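Local coordinates for deseasin MCP-01 (Pseudoalteromonas sp., PDB 3VV3), which degrades collagen as a serine protease of the subtilisin family, cutting peptide bonds with a catalytic serine, at residues Asp26-Ser38 / Gly316-Ala328. Sequence-based numbering, arbitrary orientation.
Sequences DADIDAPEAWSIS and GTRLNVNQALIDA. With CA (calcium ion), chain D; CA (calcium ion), chain E.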
ATOM      1  N   ASP A  26       6.142  15.794 -20.929  1.00  9.20           N
ATOM      2  CA  ASP A  26       6.527  14.621 -21.727  1.00  8.92           C
ATOM      3  C   ASP A  26       7.136  13.449 -20.957  1.00  8.32           C
ATOM      4  O   ASP A  26       7.599  12.478 -21.569  1.00  9.89           O
ATOM      5  CB  ASP A  26       7.400  14.973 -22.937  1.00  8.86           C
ATOM      6  CG  ASP A  26       7.277  13.936 -24.042  1.00  8.77           C
ATOM      7  OD1 ASP A  26       6.146  13.464 -24.260  1.00  8.94           O
ATOM      8  OD2 ASP A  26       8.291  13.581 -24.668  1.00  6.07           O
ATOM      9  N   ALA A  27       7.151  13.539 -19.629  1.00  9.65           N
ATOM     10  CA  ALA A  27       7.483  12.383 -18.807  1.00  8.97           C
ATOM     11  C   ALA A  27       6.212  11.549 -18.716  1.00  8.95           C
ATOM     12  O   ALA A  27       5.446  11.662 -17.766  1.00  7.73           O
ATOM     13  CB  ALA A  27       7.946  12.810 -17.426  1.00  7.78           C
ATOM     14  N   ASP A  28       5.979  10.741 -19.742  1.00  7.47           N
ATOM     15  CA  ASP A  28       4.735   9.991 -19.874  1.00  7.88           C
ATOM     16  C   ASP A  28       4.925   8.911 -20.928  1.00  7.97           C
ATOM     17  O   ASP A  28       5.997   8.800 -21.524  1.00  6.53           O
ATOM     18  CB  ASP A  28       3.552  10.914 -20.222  1.00  5.94           C
ATOM     19  CG  ASP A  28       3.738  11.648 -21.548  1.00  7.63           C
ATOM     20  OD1 ASP A  28       4.138  10.998 -22.537  1.00  6.16           O
ATOM     21  OD2 ASP A  28       3.470  12.868 -21.594  1.00  8.44           O
ATOM     22  N   ILE A  29       3.893   8.106 -21.151  1.00  6.77           N
ATOM     23  CA  ILE A  29       4.013   6.982 -22.072  1.00  7.67           C
ATOM     24  C   ILE A  29       3.501   7.306 -23.473  1.00  8.44           C
ATOM     25  O   ILE A  29       3.425   6.425 -24.327  1.00  7.81           O
ATOM     26  CB  ILE A  29       3.313   5.699 -21.514  1.00  4.22           C
ATOM     27  CG1 ILE A  29       1.783   5.836 -21.540  1.00  7.04           C
ATOM     28  CG2 ILE A  29       3.826   5.397 -20.112  1.00  6.39           C
ATOM     29  CD1 ILE A  29       1.041   4.545 -21.180  1.00  8.73           C
ATOM     30  N   ASP A  30       3.168   8.575 -23.709  1.00  6.64           N
ATOM     31  CA  ASP A  30       2.677   9.013 -25.020  1.00  6.97           C
ATOM     32  C   ASP A  30       1.412   8.260 -25.438  1.00  8.36           C
ATOM     33  O   ASP A  30       1.306   7.804 -26.582  1.00  9.80           O
ATOM     34  CB  ASP A  30       3.759   8.848 -26.107  1.00  7.48           C
ATOM     35  CG  ASP A  30       4.807   9.967 -26.089  1.00  7.94           C
ATOM     36  OD1 ASP A  30       4.538  11.041 -25.516  1.00  7.11           O
ATOM     37  OD2 ASP A  30       5.892   9.777 -26.668  1.00  5.93           O
ATOM     38  N   ALA A  31       0.450   8.144 -24.524  1.00  6.66           N
ATOM     39  CA  ALA A  31      -0.783   7.410 -24.805  1.00  8.90           C
ATOM     40  C   ALA A  31      -1.656   8.060 -25.891  1.00 11.06           C
ATOM     41  O   ALA A  31      -2.164   7.363 -26.763  1.00  7.87           O
ATOM     42  CB  ALA A  31      -1.588   7.190 -23.527  1.00  9.29           C
ATOM     43  N   PRO A  32      -1.853   9.392 -25.833  1.00 11.89           N
ATOM     44  CA  PRO A  32      -2.715   9.989 -26.866  1.00  8.99           C
ATOM     45  C   PRO A  32      -2.156   9.788 -28.269  1.00  9.36           C
ATOM     46  O   PRO A  32      -2.915   9.587 -29.219  1.00 12.81           O
ATOM     47  CB  PRO A  32      -2.730  11.477 -26.498  1.00 11.50           C
ATOM     48  CG  PRO A  32      -2.438  11.492 -25.003  1.00 11.68           C
ATOM     49  CD  PRO A  32      -1.437  10.384 -24.820  1.00 11.43           C
ATOM     50  N   GLU A  33      -0.841   9.842 -28.399  1.00 10.69           N
ATOM     51  CA  GLU A  33      -0.213   9.571 -29.681  1.00 12.15           C
ATOM     52  C   GLU A  33      -0.490   8.124 -30.088  1.00 12.39           C
ATOM     53  O   GLU A  33      -0.887   7.849 -31.222  1.00 12.22           O
ATOM     54  CB  GLU A  33       1.287   9.850 -29.609  1.00 12.09           C
ATOM     55  CG  GLU A  33       1.653  11.341 -29.481  1.00 13.40           C
ATOM     56  CD  GLU A  33       1.514  11.917 -28.072  1.00 16.19           C
ATOM     57  OE1 GLU A  33       1.130  11.179 -27.130  1.00 10.22           O
ATOM     58  OE2 GLU A  33       1.794  13.132 -27.910  1.00 13.00           O
ATOM     59  N   ALA A  34      -0.307   7.196 -29.153  1.00 10.68           N
ATOM     60  CA  ALA A  34      -0.547   5.787 -29.445  1.00  9.68           C
ATOM     61  C   ALA A  34      -1.990   5.553 -29.877  1.00 10.35           C
ATOM     62  O   ALA A  34      -2.266   4.724 -30.751  1.00 12.36           O
ATOM     63  CB  ALA A  34      -0.201   4.908 -28.226  1.00  8.19           C
ATOM     64  N   TRP A  35      -2.911   6.291 -29.272  1.00  9.87           N
ATOM     65  CA  TRP A  35      -4.328   6.100 -29.560  1.00 11.49           C
ATOM     66  C   TRP A  35      -4.712   6.482 -30.988  1.00 11.60           C
ATOM     67  O   TRP A  35      -5.798   6.152 -31.442  1.00 11.61           O
ATOM     68  CB  TRP A  35      -5.201   6.843 -28.548  1.00 10.02           C
ATOM     69  CG  TRP A  35      -5.100   6.265 -27.165  1.00 10.38           C
ATOM     70  CD1 TRP A  35      -4.774   4.975 -26.838  1.00 11.69           C
ATOM     71  CD2 TRP A  35      -5.336   6.946 -25.928  1.00 10.00           C
ATOM     72  NE1 TRP A  35      -4.787   4.818 -25.470  1.00  7.83           N
ATOM     73  CE2 TRP A  35      -5.129   6.011 -24.890  1.00 10.23           C
ATOM     74  CE3 TRP A  35      -5.693   8.260 -25.593  1.00 11.16           C
ATOM     75  CZ2 TRP A  35      -5.280   6.343 -23.547  1.00  7.01           C
ATOM     76  CZ3 TRP A  35      -5.842   8.588 -24.263  1.00 11.50           C
ATOM     77  CH2 TRP A  35      -5.632   7.630 -23.249  1.00 10.60           C
ATOM     78  N   SER A  36      -3.823   7.163 -31.698  1.00 14.42           N
ATOM     79  CA  SER A  36      -4.081   7.463 -33.105  1.00 15.08           C
ATOM     80  C   SER A  36      -3.933   6.192 -33.941  1.00 19.65           C
ATOM     81  O   SER A  36      -4.460   6.096 -35.051  1.00 18.39           O
ATOM     82  CB  SER A  36      -3.143   8.566 -33.612  1.00 15.82           C
ATOM     83  OG  SER A  36      -1.805   8.109 -33.702  1.00 16.07           O
ATOM     84  N   ILE A  37      -3.222   5.213 -33.388  1.00 11.69           N
ATOM     85  CA  ILE A  37      -3.008   3.927 -34.043  1.00 12.56           C
ATOM     86  C   ILE A  37      -4.037   2.905 -33.569  1.00 15.88           C
ATOM     87  O   ILE A  37      -4.657   2.216 -34.375  1.00 13.09           O
ATOM     88  CB  ILE A  37      -1.590   3.391 -33.762  1.00 10.79           C
ATOM     89  CG1 ILE A  37      -0.530   4.372 -34.280  1.00 12.66           C
ATOM     90  CG2 ILE A  37      -1.394   1.994 -34.360  1.00 10.43           C
ATOM     91  CD1 ILE A  37       0.889   4.041 -33.828  1.00 13.52           C
ATOM     92  N   SER A  38      -4.214   2.811 -32.252  1.00  9.74           N
ATOM     93  CA  SER A  38      -5.181   1.889 -31.677  1.00 10.28           C
ATOM     94  C   SER A  38      -5.619   2.362 -30.300  1.00  9.30           C
ATOM     95  O   SER A  38      -4.803   2.878 -29.531  1.00 10.32           O
ATOM     96  CB  SER A  38      -4.580   0.488 -31.552  1.00 11.84           C
ATOM     97  OG  SER A  38      -5.551  -0.436 -31.081  1.00  8.44           O
ATOM     98  N   GLY A 316      16.950  -0.081 -19.219  1.00  7.88           N
ATOM     99  CA  GLY A 316      17.181   1.316 -18.893  1.00  9.33           C
ATOM    100  C   GLY A 316      16.185   2.252 -19.555  1.00 10.94           C
ATOM    101  O   GLY A 316      16.479   3.422 -19.791  1.00 10.13           O
ATOM    102  N   THR A 317      14.996   1.738 -19.862  1.00  8.33           N
ATOM    103  CA  THR A 317      13.981   2.547 -20.514  1.00  7.17           C
ATOM    104  C   THR A 317      12.711   2.687 -19.680  1.00  7.81           C
ATOM    105  O   THR A 317      12.423   1.863 -18.812  1.00  6.92           O
ATOM    106  CB  THR A 317      13.573   1.942 -21.860  1.00  8.33           C
ATOM    107  OG1 THR A 317      13.095   0.610 -21.638  1.00  8.47           O
ATOM    108  CG2 THR A 317      14.763   1.904 -22.824  1.00  9.30           C
ATOM    109  N   ARG A 318      11.963   3.740 -19.974  1.00  6.93           N
ATOM    110  CA  ARG A 318      10.657   3.973 -19.393  1.00  6.40           C
ATOM    111  C   ARG A 318       9.622   3.761 -20.488  1.00  8.77           C
ATOM    112  O   ARG A 318       9.790   4.245 -21.603  1.00  7.75           O
ATOM    113  CB  ARG A 318      10.572   5.402 -18.837  1.00  6.71           C
ATOM    114  CG  ARG A 318       9.291   5.698 -18.057  1.00  7.03           C
ATOM    115  CD  ARG A 318       8.232   6.384 -18.912  1.00  7.70           C
ATOM    116  NE  ARG A 318       8.696   7.700 -19.358  1.00  7.42           N
ATOM    117  CZ  ARG A 318       8.842   8.059 -20.630  1.00 12.21           C
ATOM    118  NH1 ARG A 318       8.533   7.210 -21.608  1.00  7.42           N
ATOM    119  NH2 ARG A 318       9.284   9.279 -20.922  1.00 10.10           N
ATOM    120  N   LEU A 319       8.560   3.024 -20.158  1.00  7.32           N
ATOM    121  CA  LEU A 319       7.514   2.654 -21.119  1.00  7.29           C
ATOM    122  C   LEU A 319       7.091   3.779 -22.060  1.00  7.19           C
ATOM    123  O   LEU A 319       6.816   4.899 -21.631  1.00  5.89           O
ATOM    124  CB  LEU A 319       6.283   2.145 -20.369  1.00  6.54           C
ATOM    125  CG  LEU A 319       5.062   1.727 -21.192  1.00  5.66           C
ATOM    126  CD1 LEU A 319       5.351   0.487 -22.026  1.00  6.16           C
ATOM    127  CD2 LEU A 319       3.877   1.502 -20.252  1.00  5.77           C
ATOM    128  N   ASN A 320       7.018   3.465 -23.349  1.00  6.18           N
ATOM    129  CA  ASN A 320       6.418   4.375 -24.307  1.00  7.24           C
ATOM    130  C   ASN A 320       5.525   3.585 -25.248  1.00  5.29           C
ATOM    131  O   ASN A 320       6.011   2.872 -26.122  1.00  6.33           O
ATOM    132  CB  ASN A 320       7.483   5.134 -25.101  1.00  8.06           C
ATOM    133  CG  ASN A 320       6.877   6.234 -25.947  1.00  8.21           C
ATOM    134  OD1 ASN A 320       5.943   5.996 -26.714  1.00  6.70           O
ATOM    135  ND2 ASN A 320       7.377   7.456 -25.780  1.00  9.06           N
ATOM    136  N   VAL A 321       4.217   3.699 -25.046  1.00  7.11           N
ATOM    137  CA  VAL A 321       3.294   2.821 -25.750  1.00  6.73           C
ATOM    138  C   VAL A 321       3.097   3.271 -27.194  1.00  9.41           C
ATOM    139  O   VAL A 321       2.810   2.450 -28.069  1.00  8.83           O
ATOM    140  CB  VAL A 321       1.951   2.637 -25.008  1.00  9.40           C
ATOM    141  CG1 VAL A 321       1.151   3.942 -24.957  1.00  8.48           C
ATOM    142  CG2 VAL A 321       1.133   1.493 -25.660  1.00  7.46           C
ATOM    143  N   ASN A 322       3.290   4.563 -27.451  1.00  7.26           N
ATOM    144  CA  ASN A 322       3.252   5.024 -28.834  1.00  8.68           C
ATOM    145  C   ASN A 322       4.347   4.339 -29.639  1.00 10.33           C
ATOM    146  O   ASN A 322       4.085   3.761 -30.701  1.00 11.29           O
ATOM    147  CB  ASN A 322       3.398   6.547 -28.923  1.00  8.27           C
ATOM    148  CG  ASN A 322       3.293   7.050 -30.359  1.00 12.52           C
ATOM    149  OD1 ASN A 322       2.352   6.709 -31.079  1.00 11.35           O
ATOM    150  ND2 ASN A 322       4.272   7.841 -30.783  1.00 11.31           N
ATOM    151  N   GLN A 323       5.578   4.402 -29.143  1.00  7.63           N
ATOM    152  CA  GLN A 323       6.688   3.775 -29.857  1.00 10.30           C
ATOM    153  C   GLN A 323       6.516   2.257 -29.940  1.00 11.73           C
ATOM    154  O   GLN A 323       6.935   1.629 -30.908  1.00 12.28           O
ATOM    155  CB  GLN A 323       8.037   4.127 -29.228  1.00 10.00           C
ATOM    156  CG  GLN A 323       9.227   3.795 -30.133  1.00 11.11           C
ATOM    157  CD  GLN A 323       9.254   4.648 -31.402  1.00 15.57           C
ATOM    158  OE1 GLN A 323       9.132   5.872 -31.342  1.00 16.42           O
ATOM    159  NE2 GLN A 323       9.413   4.002 -32.556  1.00 14.69           N
ATOM    160  N   ALA A 324       5.897   1.668 -28.923  1.00  9.74           N
ATOM    161  CA  ALA A 324       5.663   0.234 -28.936  1.00  7.57           C
ATOM    162  C   ALA A 324       4.751  -0.136 -30.105  1.00  7.57           C
ATOM    163  O   ALA A 324       5.018  -1.098 -30.823  1.00 12.37           O
ATOM    164  CB  ALA A 324       5.040  -0.219 -27.616  1.00  8.42           C
ATOM    165  N   LEU A 325       3.672   0.625 -30.280  1.00  6.45           N
ATOM    166  CA  LEU A 325       2.726   0.376 -31.372  1.00 13.43           C
ATOM    167  C   LEU A 325       3.395   0.589 -32.722  1.00 13.00           C
ATOM    168  O   LEU A 325       3.182  -0.182 -33.660  1.00 12.03           O
ATOM    169  CB  LEU A 325       1.499   1.284 -31.265  1.00  8.70           C
ATOM    170  CG  LEU A 325       0.314   0.788 -30.434  1.00 18.00           C
ATOM    171  CD1 LEU A 325       0.737   0.203 -29.107  1.00 24.11           C
ATOM    172  CD2 LEU A 325      -0.730   1.873 -30.252  1.00  8.77           C
ATOM    173  N   ILE A 326       4.183   1.652 -32.825  1.00 11.92           N
ATOM    174  CA  ILE A 326       4.924   1.919 -34.058  1.00 12.74           C
ATOM    175  C   ILE A 326       5.880   0.767 -34.379  1.00 15.28           C
ATOM    176  O   ILE A 326       5.916   0.255 -35.508  1.00 15.74           O
ATOM    177  CB  ILE A 326       5.724   3.231 -33.951  1.00 13.54           C
ATOM    178  CG1 ILE A 326       4.776   4.422 -33.834  1.00 11.75           C
ATOM    179  CG2 ILE A 326       6.672   3.384 -35.135  1.00 16.14           C
ATOM    180  CD1 ILE A 326       5.490   5.738 -33.576  1.00 18.09           C
ATOM    181  N   ASP A 327       6.650   0.347 -33.382  1.00 12.55           N
ATOM    182  CA  ASP A 327       7.617  -0.724 -33.583  1.00 12.79           C
ATOM    183  C   ASP A 327       6.955  -2.077 -33.848  1.00 14.07           C
ATOM    184  O   ASP A 327       7.590  -2.979 -34.389  1.00 15.81           O
ATOM    185  CB  ASP A 327       8.572  -0.823 -32.393  1.00 13.63           C
ATOM    186  CG  ASP A 327       9.509   0.373 -32.292  1.00 18.02           C
ATOM    187  OD1 ASP A 327       9.485   1.245 -33.191  1.00 16.48           O
ATOM    188  OD2 ASP A 327      10.279   0.434 -31.312  1.00 17.81           O
ATOM    189  N   ALA A 328       5.683  -2.207 -33.479  1.00 13.26           N
ATOM    190  CA  ALA A 328       4.956  -3.468 -33.630  1.00 14.23           C
ATOM    191  C   ALA A 328       4.417  -3.690 -35.046  1.00 20.93           C
ATOM    192  O   ALA A 328       3.839  -4.739 -35.338  1.00 19.67           O
ATOM    193  CB  ALA A 328       3.828  -3.552 -32.627  1.00 14.92           C
TER
HETATM  194 CA    CA D 402       3.889  13.069 -24.125  1.00 30.00          CA
HETATM  195 CA    CA E 403       6.997  11.847 -25.948  1.00 30.00          CA
HETATM  196  O   HOH W   1       6.361   8.712 -29.110  1.00 15.71           O
HETATM  197  O   HOH W   2       3.469  14.108 -26.159  1.00  5.64           O
HETATM  198  O   HOH W   3       1.489  12.219 -24.529  1.00  8.07           O
HETATM  199  O   HOH W   4       3.405  15.170 -23.276  1.00  8.59           O
HETATM  200  O   HOH W   5       5.945  13.169 -27.431  1.00 12.47           O
HETATM  201  O   HOH W   6       8.469  12.122 -27.931  1.00 20.40           O
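The backbones of I29 and V321 are joined by one hydrogen bond, V321 N to I29 O (2.9 Å), in the carbonyl plane though bent at the hydrogen (140°), where 316-328 enters helix 321-327. Beside it, N320 ND2 donates to D30 OD2 (2.9 Å) in a fairly straight bond, approaching from above the carboxylate plane; the two flat groups are turned 73° apart. N320 has CG anti to its backbone N (chi1 -171°), which lets the amide serve both sides: OD1 N-caps the helix through Q323 N, while ND2 reaches D30 and also D304. D30 is itself a first-shell ligand: OD1, like D26 OD1, bridges the two calcium ions, OD2 binds one of them, and D28 chelates the other; N320 is a second-shell residue holding the D30 carboxylate. A water accepting from N322 ND2 donates to D30 OD2 as well. R318 lays one guanidinium face over D28 O without bonding to it, and NH1 donates to L319 O; salt bridges to D304 and D232 help fix its position. Apolar contacts continue from I29 CD1 on V321 CG1 (3.8 Å) to A34 CB, which meets V321 CG1 and L325 CD2 (both 3.7 Å), and reach I37 CD1, which packs on L325 CB and I326 CG1. The contact thus fastens the N-terminal calcium loop and helix 31-34 to the C-terminal helix; I29 and L319 touch strand 247-250, outermost in the subtilase parallel sheet, and L319 and V321 touch helix 269-284.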